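Local coordinates for hypothetical protein Atu1540 (Agrobacterium tumefaciens str. C58, PDB 2HWJ) that is of unknown function but belongs to a putative ParB-like nuclease family of the ParB/sulfiredoxin clan, at residues I14-E28 with I124-S138. Residues are numbered along the deposited sequence; the frame is centred on the assembly and turned at random.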
ATOM      1  N   ILE A  14      25.919  -6.934 -15.830  1.00 54.88           N
ATOM      2  CA  ILE A  14      25.777  -7.264 -14.441  1.00 55.83           C
ATOM      3  C   ILE A  14      26.967  -6.775 -13.598  1.00 55.93           C
ATOM      4  O   ILE A  14      26.810  -6.387 -12.443  1.00 56.07           O
ATOM      5  CB  ILE A  14      25.579  -8.778 -14.233  1.00 56.24           C
ATOM      6  CG1 ILE A  14      24.221  -9.240 -14.802  1.00 55.21           C
ATOM      7  CG2 ILE A  14      25.690  -9.104 -12.723  1.00 54.73           C
ATOM      8  CD1 ILE A  14      24.235 -10.711 -15.088  1.00 59.12           C
ATOM      9  N   ASP A  15      28.157  -6.749 -14.161  1.00 55.64           N
ATOM     10  CA  ASP A  15      29.242  -6.277 -13.331  1.00 57.00           C
ATOM     11  C   ASP A  15      29.086  -4.742 -13.067  1.00 56.23           C
ATOM     12  O   ASP A  15      29.917  -4.126 -12.486  1.00 56.16           O
ATOM     13  CB  ASP A  15      30.587  -6.670 -13.962  1.00 56.48           C
ATOM     14  CG  ASP A  15      30.873  -5.880 -15.199  1.00 62.42           C
ATOM     15  OD1 ASP A  15      30.463  -4.707 -15.233  1.00 66.09           O
ATOM     16  OD2 ASP A  15      31.508  -6.389 -16.166  1.00 71.27           O
ATOM     17  N   LYS A  16      28.037  -4.120 -13.572  1.00 56.44           N
ATOM     18  CA  LYS A  16      27.928  -2.679 -13.454  1.00 56.37           C
ATOM     19  C   LYS A  16      26.758  -2.286 -12.553  1.00 55.13           C
ATOM     20  O   LYS A  16      26.692  -1.161 -12.183  1.00 53.37           O
ATOM     21  CB  LYS A  16      27.797  -2.018 -14.836  1.00 57.50           C
ATOM     22  CG  LYS A  16      29.068  -2.064 -15.637  1.00 61.07           C
ATOM     23  CD  LYS A  16      29.779  -0.700 -15.746  1.00 68.37           C
ATOM     24  CE  LYS A  16      31.201  -0.818 -16.365  1.00 66.61           C
ATOM     25  NZ  LYS A  16      32.191  -1.437 -15.343  1.00 67.90           N
ATOM     26  N   LEU A  17      25.867  -3.227 -12.191  1.00 54.70           N
ATOM     27  CA  LEU A  17      24.767  -2.944 -11.293  1.00 55.26           C
ATOM     28  C   LEU A  17      25.199  -2.718  -9.911  1.00 55.75           C
ATOM     29  O   LEU A  17      25.985  -3.460  -9.354  1.00 56.81           O
ATOM     30  CB  LEU A  17      23.774  -4.062 -11.207  1.00 55.00           C
ATOM     31  CG  LEU A  17      22.794  -4.107 -12.344  1.00 56.56           C
ATOM     32  CD1 LEU A  17      22.279  -5.551 -12.478  1.00 55.42           C
ATOM     33  CD2 LEU A  17      21.694  -3.146 -12.026  1.00 57.06           C
ATOM     34  N   ARG A  18      24.614  -1.723  -9.304  1.00 56.64           N
ATOM     35  CA  ARG A  18      24.954  -1.451  -7.971  1.00 58.64           C
ATOM     36  C   ARG A  18      23.899  -2.063  -7.049  1.00 58.53           C
ATOM     37  O   ARG A  18      22.772  -1.689  -7.103  1.00 60.56           O
ATOM     38  CB  ARG A  18      25.087   0.054  -7.826  1.00 59.25           C
ATOM     39  CG  ARG A  18      26.336   0.525  -8.483  1.00 61.21           C
ATOM     40  CD  ARG A  18      27.395   0.880  -7.490  1.00 70.43           C
ATOM     41  NE  ARG A  18      28.108   2.045  -8.021  1.00 79.77           N
ATOM     42  CZ  ARG A  18      29.382   2.069  -8.433  1.00 83.25           C
ATOM     43  NH1 ARG A  18      30.187   1.009  -8.283  1.00 86.33           N
ATOM     44  NH2 ARG A  18      29.882   3.196  -8.951  1.00 84.94           N
ATOM     45  N   PRO A  19      24.282  -3.005  -6.197  1.00 57.82           N
ATOM     46  CA  PRO A  19      23.419  -3.659  -5.224  1.00 57.56           C
ATOM     47  C   PRO A  19      22.658  -2.678  -4.321  1.00 57.32           C
ATOM     48  O   PRO A  19      23.110  -1.545  -4.191  1.00 55.68           O
ATOM     49  CB  PRO A  19      24.410  -4.421  -4.321  1.00 56.60           C
ATOM     50  CG  PRO A  19      25.577  -4.632  -5.129  1.00 57.91           C
ATOM     51  CD  PRO A  19      25.657  -3.526  -6.173  1.00 58.22           C
ATOM     52  N   THR A  20      21.572  -3.113  -3.636  1.00 56.73           N
ATOM     53  CA  THR A  20      21.037  -2.234  -2.645  1.00 55.84           C
ATOM     54  C   THR A  20      20.829  -2.938  -1.340  1.00 55.71           C
ATOM     55  O   THR A  20      20.078  -2.487  -0.466  1.00 57.35           O
ATOM     56  CB  THR A  20      19.734  -1.434  -3.184  1.00 57.20           C
ATOM     57  OG1 THR A  20      18.683  -2.335  -3.485  1.00 56.83           O
ATOM     58  CG2 THR A  20      20.021  -0.539  -4.439  1.00 55.68           C
ATOM     59  N   GLN A  21      21.516  -4.050  -1.157  1.00 56.30           N
ATOM     60  CA  GLN A  21      21.503  -4.840   0.114  1.00 55.26           C
ATOM     61  C   GLN A  21      22.840  -5.541   0.275  1.00 55.80           C
ATOM     62  O   GLN A  21      23.607  -5.724  -0.686  1.00 57.32           O
ATOM     63  CB  GLN A  21      20.334  -5.840   0.149  1.00 55.20           C
ATOM     64  CG  GLN A  21      20.404  -6.989  -0.848  1.00 55.53           C
ATOM     65  CD  GLN A  21      19.106  -7.725  -0.953  1.00 57.51           C
ATOM     66  OE1 GLN A  21      18.121  -7.109  -1.260  1.00 65.55           O
ATOM     67  NE2 GLN A  21      19.093  -9.062  -0.754  1.00 55.65           N
ATOM     68  N   ILE A  22      23.143  -5.945   1.492  1.00 56.43           N
ATOM     69  CA  ILE A  22      24.441  -6.461   1.848  1.00 55.11           C
ATOM     70  C   ILE A  22      24.474  -7.956   1.695  1.00 55.43           C
ATOM     71  O   ILE A  22      25.511  -8.508   1.357  1.00 56.12           O
ATOM     72  CB  ILE A  22      24.759  -6.018   3.259  1.00 55.27           C
ATOM     73  CG1 ILE A  22      24.940  -4.513   3.234  1.00 55.19           C
ATOM     74  CG2 ILE A  22      26.062  -6.583   3.711  1.00 56.92           C
ATOM     75  CD1 ILE A  22      24.975  -3.905   4.495  1.00 53.91           C
ATOM     76  N   ALA A  23      23.323  -8.626   1.866  1.00 56.63           N
ATOM     77  CA  ALA A  23      23.331 -10.103   1.972  1.00 56.15           C
ATOM     78  C   ALA A  23      22.256 -10.785   1.177  1.00 55.79           C
ATOM     79  O   ALA A  23      21.295 -10.151   0.823  1.00 56.30           O
ATOM     80  CB  ALA A  23      23.351 -10.581   3.427  1.00 54.95           C
ATOM     81  N   VAL A  24      22.482 -12.060   0.852  1.00 55.34           N
ATOM     82  CA  VAL A  24      21.486 -12.942   0.266  1.00 55.28           C
ATOM     83  C   VAL A  24      21.786 -14.334   0.809  1.00 55.84           C
ATOM     84  O   VAL A  24      22.818 -14.554   1.464  1.00 57.09           O
ATOM     85  CB  VAL A  24      21.612 -13.030  -1.266  1.00 56.46           C
ATOM     86  CG1 VAL A  24      21.166 -11.759  -1.955  1.00 54.25           C
ATOM     87  CG2 VAL A  24      23.105 -13.382  -1.688  1.00 55.79           C
ATOM     88  N   GLY A  25      20.907 -15.289   0.530  1.00 55.46           N
ATOM     89  CA  GLY A  25      21.046 -16.643   1.023  1.00 54.03           C
ATOM     90  C   GLY A  25      21.647 -17.407  -0.123  1.00 54.44           C
ATOM     91  O   GLY A  25      21.025 -17.597  -1.153  1.00 54.30           O
ATOM     92  N   PHE A  26      22.884 -17.848   0.047  1.00 55.60           N
ATOM     93  CA  PHE A  26      23.604 -18.459  -1.014  1.00 55.22           C
ATOM     94  C   PHE A  26      22.936 -19.727  -1.368  1.00 55.88           C
ATOM     95  O   PHE A  26      23.026 -20.131  -2.521  1.00 55.88           O
ATOM     96  CB  PHE A  26      25.006 -18.738  -0.560  1.00 55.94           C
ATOM     97  CG  PHE A  26      25.910 -17.581  -0.718  1.00 58.01           C
ATOM     98  CD1 PHE A  26      27.287 -17.752  -0.635  1.00 57.36           C
ATOM     99  CD2 PHE A  26      25.378 -16.287  -0.933  1.00 54.92           C
ATOM    100  CE1 PHE A  26      28.118 -16.648  -0.772  1.00 60.63           C
ATOM    101  CE2 PHE A  26      26.198 -15.171  -1.077  1.00 52.51           C
ATOM    102  CZ  PHE A  26      27.549 -15.325  -1.008  1.00 57.87           C
ATOM    103  N   ARG A  27      22.270 -20.382  -0.413  1.00 56.50           N
ATOM    104  CA  ARG A  27      21.560 -21.616  -0.779  1.00 59.07           C
ATOM    105  C   ARG A  27      20.523 -21.336  -1.884  1.00 59.48           C
ATOM    106  O   ARG A  27      20.379 -22.132  -2.803  1.00 59.17           O
ATOM    107  CB  ARG A  27      20.888 -22.288   0.431  1.00 58.59           C
ATOM    108  CG  ARG A  27      21.198 -23.756   0.558  1.00 62.40           C
ATOM    109  CD  ARG A  27      20.272 -24.498   1.515  1.00 61.54           C
ATOM    110  NE  ARG A  27      18.940 -24.666   0.935  1.00 68.01           N
ATOM    111  CZ  ARG A  27      18.340 -25.846   0.707  1.00 67.64           C
ATOM    112  NH1 ARG A  27      18.974 -26.991   1.016  1.00 66.36           N
ATOM    113  NH2 ARG A  27      17.102 -25.868   0.167  1.00 62.23           N
ATOM    114  N   GLU A  28      19.792 -20.208  -1.764  1.00 61.17           N
ATOM    115  CA  GLU A  28      18.761 -19.820  -2.713  1.00 62.20           C
ATOM    116  C   GLU A  28      19.498 -19.537  -4.040  1.00 60.52           C
ATOM    117  O   GLU A  28      19.129 -20.116  -5.091  1.00 58.88           O
ATOM    118  CB  GLU A  28      17.968 -18.601  -2.188  1.00 61.91           C
ATOM    119  CG  GLU A  28      16.596 -18.251  -2.930  1.00 65.94           C
ATOM    120  CD  GLU A  28      15.471 -17.518  -1.991  1.00 71.21           C
ATOM    121  OE1 GLU A  28      15.855 -16.789  -1.012  1.00 85.36           O
ATOM    122  OE2 GLU A  28      14.220 -17.624  -2.223  1.00 78.72           O
ATOM    123  N   ILE A 124      27.085  -0.768   1.961  1.00 58.73           N
ATOM    124  CA  ILE A 124      26.448  -1.530   0.867  1.00 58.00           C
ATOM    125  C   ILE A 124      27.478  -1.815  -0.227  1.00 57.29           C
ATOM    126  O   ILE A 124      28.003  -0.874  -0.758  1.00 57.42           O
ATOM    127  CB  ILE A 124      25.295  -0.841   0.136  1.00 58.38           C
ATOM    128  CG1 ILE A 124      24.159  -0.339   1.051  1.00 58.62           C
ATOM    129  CG2 ILE A 124      24.757  -1.757  -0.974  1.00 55.93           C
ATOM    130  CD1 ILE A 124      23.629  -1.324   1.927  1.00 62.39           C
ATOM    131  N   PRO A 125      27.707  -3.099  -0.602  1.00 56.69           N
ATOM    132  CA  PRO A 125      28.670  -3.470  -1.641  1.00 56.95           C
ATOM    133  C   PRO A 125      28.393  -2.767  -2.941  1.00 57.57           C
ATOM    134  O   PRO A 125      27.246  -2.632  -3.291  1.00 58.30           O
ATOM    135  CB  PRO A 125      28.372  -4.974  -1.893  1.00 56.46           C
ATOM    136  CG  PRO A 125      27.030  -5.215  -1.393  1.00 53.62           C
ATOM    137  CD  PRO A 125      26.945  -4.293  -0.167  1.00 57.43           C
ATOM    138  N   LYS A 126      29.433  -2.396  -3.656  1.00 59.52           N
ATOM    139  CA  LYS A 126      29.343  -1.836  -4.984  1.00 62.77           C
ATOM    140  C   LYS A 126      29.191  -2.835  -6.088  1.00 63.65           C
ATOM    141  O   LYS A 126      28.504  -2.546  -7.017  1.00 66.64           O
ATOM    142  CB  LYS A 126      30.506  -0.901  -5.297  1.00 64.29           C
ATOM    143  CG  LYS A 126      30.525   0.357  -4.384  1.00 67.78           C
ATOM    144  CD  LYS A 126      31.615   0.172  -3.334  1.00 74.27           C
ATOM    145  CE  LYS A 126      31.130   0.624  -1.960  1.00 80.28           C
ATOM    146  NZ  LYS A 126      30.866   2.123  -1.833  1.00 81.30           N
ATOM    147  N   ASN A 127      29.763  -4.020  -5.995  1.00 63.81           N
ATOM    148  CA  ASN A 127      29.464  -5.067  -6.959  1.00 63.91           C
ATOM    149  C   ASN A 127      28.665  -6.208  -6.336  1.00 64.09           C
ATOM    150  O   ASN A 127      28.896  -6.588  -5.161  1.00 64.37           O
ATOM    151  CB  ASN A 127      30.747  -5.661  -7.495  1.00 64.53           C
ATOM    152  CG  ASN A 127      31.889  -4.717  -7.388  1.00 67.37           C
ATOM    153  OD1 ASN A 127      32.257  -4.033  -8.374  1.00 71.37           O
ATOM    154  ND2 ASN A 127      32.486  -4.645  -6.175  1.00 69.81           N
ATOM    155  N   ILE A 128      27.755  -6.755  -7.141  1.00 62.88           N
ATOM    156  CA  ILE A 128      27.049  -7.992  -6.887  1.00 62.97           C
ATOM    157  C   ILE A 128      27.973  -9.111  -6.364  1.00 62.64           C
ATOM    158  O   ILE A 128      27.688  -9.705  -5.344  1.00 61.45           O
ATOM    159  CB  ILE A 128      26.402  -8.454  -8.206  1.00 64.05           C
ATOM    160  CG1 ILE A 128      25.364  -7.429  -8.706  1.00 66.53           C
ATOM    161  CG2 ILE A 128      25.688  -9.729  -8.038  1.00 66.57           C
ATOM    162  CD1 ILE A 128      24.020  -7.471  -7.887  1.00 67.47           C
ATOM    163  N   HIS A 129      29.078  -9.398  -7.051  1.00 62.53           N
ATOM    164  CA  HIS A 129      29.964 -10.467  -6.581  1.00 62.47           C
ATOM    165  C   HIS A 129      30.411 -10.325  -5.065  1.00 61.28           C
ATOM    166  O   HIS A 129      30.902 -11.268  -4.500  1.00 60.34           O
ATOM    167  CB  HIS A 129      31.097 -10.743  -7.603  1.00 63.06           C
ATOM    168  CG  HIS A 129      32.184  -9.670  -7.683  1.00 72.69           C
ATOM    169  ND1 HIS A 129      32.875  -9.183  -6.575  1.00 80.23           N
ATOM    170  CD2 HIS A 129      32.769  -9.059  -8.758  1.00 77.80           C
ATOM    171  CE1 HIS A 129      33.806  -8.310  -6.957  1.00 78.51           C
ATOM    172  NE2 HIS A 129      33.765  -8.222  -8.277  1.00 78.53           N
ATOM    173  N   ASP A 130      30.171  -9.163  -4.427  1.00 60.27           N
ATOM    174  CA  ASP A 130      30.397  -8.922  -2.975  1.00 59.51           C
ATOM    175  C   ASP A 130      29.211  -9.162  -2.015  1.00 57.65           C
ATOM    176  O   ASP A 130      29.321  -8.964  -0.869  1.00 56.42           O
ATOM    177  CB  ASP A 130      30.788  -7.476  -2.724  1.00 60.26           C
ATOM    178  CG  ASP A 130      32.173  -7.115  -3.285  1.00 63.57           C
ATOM    179  OD1 ASP A 130      33.078  -7.986  -3.303  1.00 58.75           O
ATOM    180  OD2 ASP A 130      32.324  -5.910  -3.679  1.00 67.18           O
ATOM    181  N   LEU A 131      28.048  -9.554  -2.462  1.00 57.50           N
ATOM    182  CA  LEU A 131      27.049  -9.955  -1.506  1.00 57.97           C
ATOM    183  C   LEU A 131      27.570 -10.986  -0.511  1.00 58.46           C
ATOM    184  O   LEU A 131      28.311 -11.850  -0.879  1.00 58.45           O
ATOM    185  CB  LEU A 131      25.862 -10.463  -2.265  1.00 57.53           C
ATOM    186  CG  LEU A 131      25.298  -9.215  -2.961  1.00 58.58           C
ATOM    187  CD1 LEU A 131      24.141  -9.529  -3.890  1.00 59.82           C
ATOM    188  CD2 LEU A 131      24.827  -8.203  -1.882  1.00 55.81           C
ATOM    189  N   GLU A 132      27.194 -10.823   0.762  1.00 59.28           N
ATOM    190  CA  GLU A 132      27.446 -11.724   1.887  1.00 58.48           C
ATOM    191  C   GLU A 132      26.371 -12.788   1.969  1.00 57.83           C
ATOM    192  O   GLU A 132      25.238 -12.580   1.499  1.00 57.56           O
ATOM    193  CB  GLU A 132      27.373 -10.946   3.179  1.00 58.27           C
ATOM    194  CG  GLU A 132      28.533 -10.083   3.387  1.00 63.09           C
ATOM    195  CD  GLU A 132      28.442  -9.214   4.668  1.00 72.69           C
ATOM    196  OE1 GLU A 132      29.178  -8.167   4.738  1.00 76.50           O
ATOM    197  OE2 GLU A 132      27.676  -9.580   5.610  1.00 73.86           O
ATOM    198  N   ASP A 133      26.681 -13.913   2.616  1.00 57.09           N
ATOM    199  CA  ASP A 133      25.733 -15.032   2.635  1.00 56.08           C
ATOM    200  C   ASP A 133      24.982 -14.905   3.889  1.00 55.87           C
ATOM    201  O   ASP A 133      25.613 -15.017   4.942  1.00 54.86           O
ATOM    202  CB  ASP A 133      26.462 -16.361   2.580  1.00 54.80           C
ATOM    203  CG  ASP A 133      25.527 -17.597   2.698  1.00 58.78           C
ATOM    204  OD1 ASP A 133      24.293 -17.581   2.426  1.00 62.44           O
ATOM    205  OD2 ASP A 133      26.062 -18.668   3.058  1.00 61.25           O
ATOM    206  N   ASP A 134      23.661 -14.651   3.815  1.00 55.79           N
ATOM    207  CA  ASP A 134      22.871 -14.774   5.036  1.00 57.07           C
ATOM    208  C   ASP A 134      22.095 -16.125   5.120  1.00 57.87           C
ATOM    209  O   ASP A 134      21.067 -16.335   4.508  1.00 59.35           O
ATOM    210  CB  ASP A 134      22.098 -13.521   5.388  1.00 56.10           C
ATOM    211  CG  ASP A 134      21.096 -13.719   6.586  1.00 62.20           C
ATOM    212  OD1 ASP A 134      21.151 -14.802   7.259  1.00 66.67           O
ATOM    213  OD2 ASP A 134      20.225 -12.790   6.861  1.00 62.43           O
ATOM    214  N   PRO A 135      22.634 -17.076   5.891  1.00 58.21           N
ATOM    215  CA  PRO A 135      21.998 -18.404   5.849  1.00 57.80           C
ATOM    216  C   PRO A 135      20.593 -18.364   6.406  1.00 57.56           C
ATOM    217  O   PRO A 135      19.754 -19.160   5.992  1.00 57.95           O
ATOM    218  CB  PRO A 135      22.929 -19.307   6.707  1.00 57.79           C
ATOM    219  CG  PRO A 135      23.749 -18.301   7.593  1.00 57.13           C
ATOM    220  CD  PRO A 135      23.842 -17.012   6.758  1.00 57.48           C
ATOM    221  N   PHE A 136      20.275 -17.447   7.306  1.00 57.83           N
ATOM    222  CA  PHE A 136      18.833 -17.369   7.686  1.00 57.34           C
ATOM    223  C   PHE A 136      17.984 -16.815   6.585  1.00 56.87           C
ATOM    224  O   PHE A 136      16.786 -17.166   6.493  1.00 56.79           O
ATOM    225  CB  PHE A 136      18.577 -16.699   9.042  1.00 57.27           C
ATOM    226  CG  PHE A 136      19.117 -17.512  10.162  1.00 59.03           C
ATOM    227  CD1 PHE A 136      20.449 -17.324  10.597  1.00 58.65           C
ATOM    228  CD2 PHE A 136      18.373 -18.587  10.689  1.00 59.54           C
ATOM    229  CE1 PHE A 136      21.001 -18.135  11.577  1.00 54.91           C
ATOM    230  CE2 PHE A 136      18.929 -19.422  11.693  1.00 61.15           C
ATOM    231  CZ  PHE A 136      20.245 -19.176  12.143  1.00 59.32           C
ATOM    232  N   ARG A 137      18.584 -15.997   5.715  1.00 55.18           N
ATOM    233  CA  ARG A 137      17.807 -15.596   4.596  1.00 54.78           C
ATOM    234  C   ARG A 137      17.375 -16.837   3.774  1.00 56.02           C
ATOM    235  O   ARG A 137      16.219 -16.872   3.264  1.00 56.10           O
ATOM    236  CB  ARG A 137      18.558 -14.593   3.786  1.00 54.73           C
ATOM    237  CG  ARG A 137      17.844 -14.177   2.562  1.00 53.33           C
ATOM    238  CD  ARG A 137      16.567 -13.529   2.896  1.00 54.96           C
ATOM    239  NE  ARG A 137      15.874 -13.142   1.694  1.00 57.82           N
ATOM    240  CZ  ARG A 137      15.243 -14.009   0.895  1.00 61.57           C
ATOM    241  NH1 ARG A 137      15.250 -15.305   1.189  1.00 61.92           N
ATOM    242  NH2 ARG A 137      14.635 -13.589  -0.210  1.00 59.07           N
ATOM    243  N   SER A 138      18.248 -17.862   3.652  1.00 55.02           N
ATOM    244  CA  SER A 138      17.904 -19.042   2.836  1.00 54.71           C
ATOM    245  C   SER A 138      16.866 -19.857   3.525  1.00 55.40           C
ATOM    246  O   SER A 138      15.952 -20.422   2.904  1.00 55.05           O
ATOM    247  CB  SER A 138      19.071 -19.946   2.657  1.00 54.02           C
ATOM    248  OG  SER A 138      20.066 -19.342   1.901  1.00 55.27           O
TER
HETATM  249  O   HOH W   1      16.293 -10.744  -0.867  1.00 44.27           O
HETATM  250  O   HOH W   2      22.680 -19.441   2.453  1.00 57.75           O
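Ala-23 and Val-24 pair with Glu-132 and Asp-133 as a short parallel two-stranded sheet, in which Glu-132 N donates to Ile-22 O and Val-24 N to Glu-132 O. Each strand is followed by a single N-cap residue, Gly-25 or Asp-134, and then a helix. Asp-133 ties its strand to the helix start beside it: its OD1 accepts from Phe-26 N at 2.8 Å, nearly straight at the hydrogen but from above the carboxylate plane. With CG anti to the backbone N (chi1 176°), the Asp-133 carboxylate also lies almost parallel to the Phe-26 ring, 10° apart, and its CB sits over the ring centre, 3.5 Å from the centroid, as a CH-pi contact. Val-24 CG2 and Leu-131 O meet the edge of the same ring in its plane. A water accepts from Arg-27 N and is also hydrogen-bonded to Ser-138 OG. Farther along, Arg-137 NH1 reaches Glu-28 OE1 at 2.7 Å, a salt bridge whose hydrogen bond is weak, bent to 118° at the hydrogen; Phe-159 makes a cation-pi contact with this arginine. At the other end the packing is largely apolar: the Pro-19 ring lies against the Pro-125 and Lys-126 carbonyls and the Pro-125 and Ile-128 side chains, while those of Ile-22 and Ile-124 cross at about a right angle, Ile-22 CG1 lying 3.7 Å from Ile-124 CD1. Polar bonds thus couple the starts of helices 26-37 and 135-146, whereas prolines and aliphatic side chains join the loops leading into the two strands; the Asp-133 charge, held by the Phe-26 amide, would probably be stabilised by the start of helix 26-37.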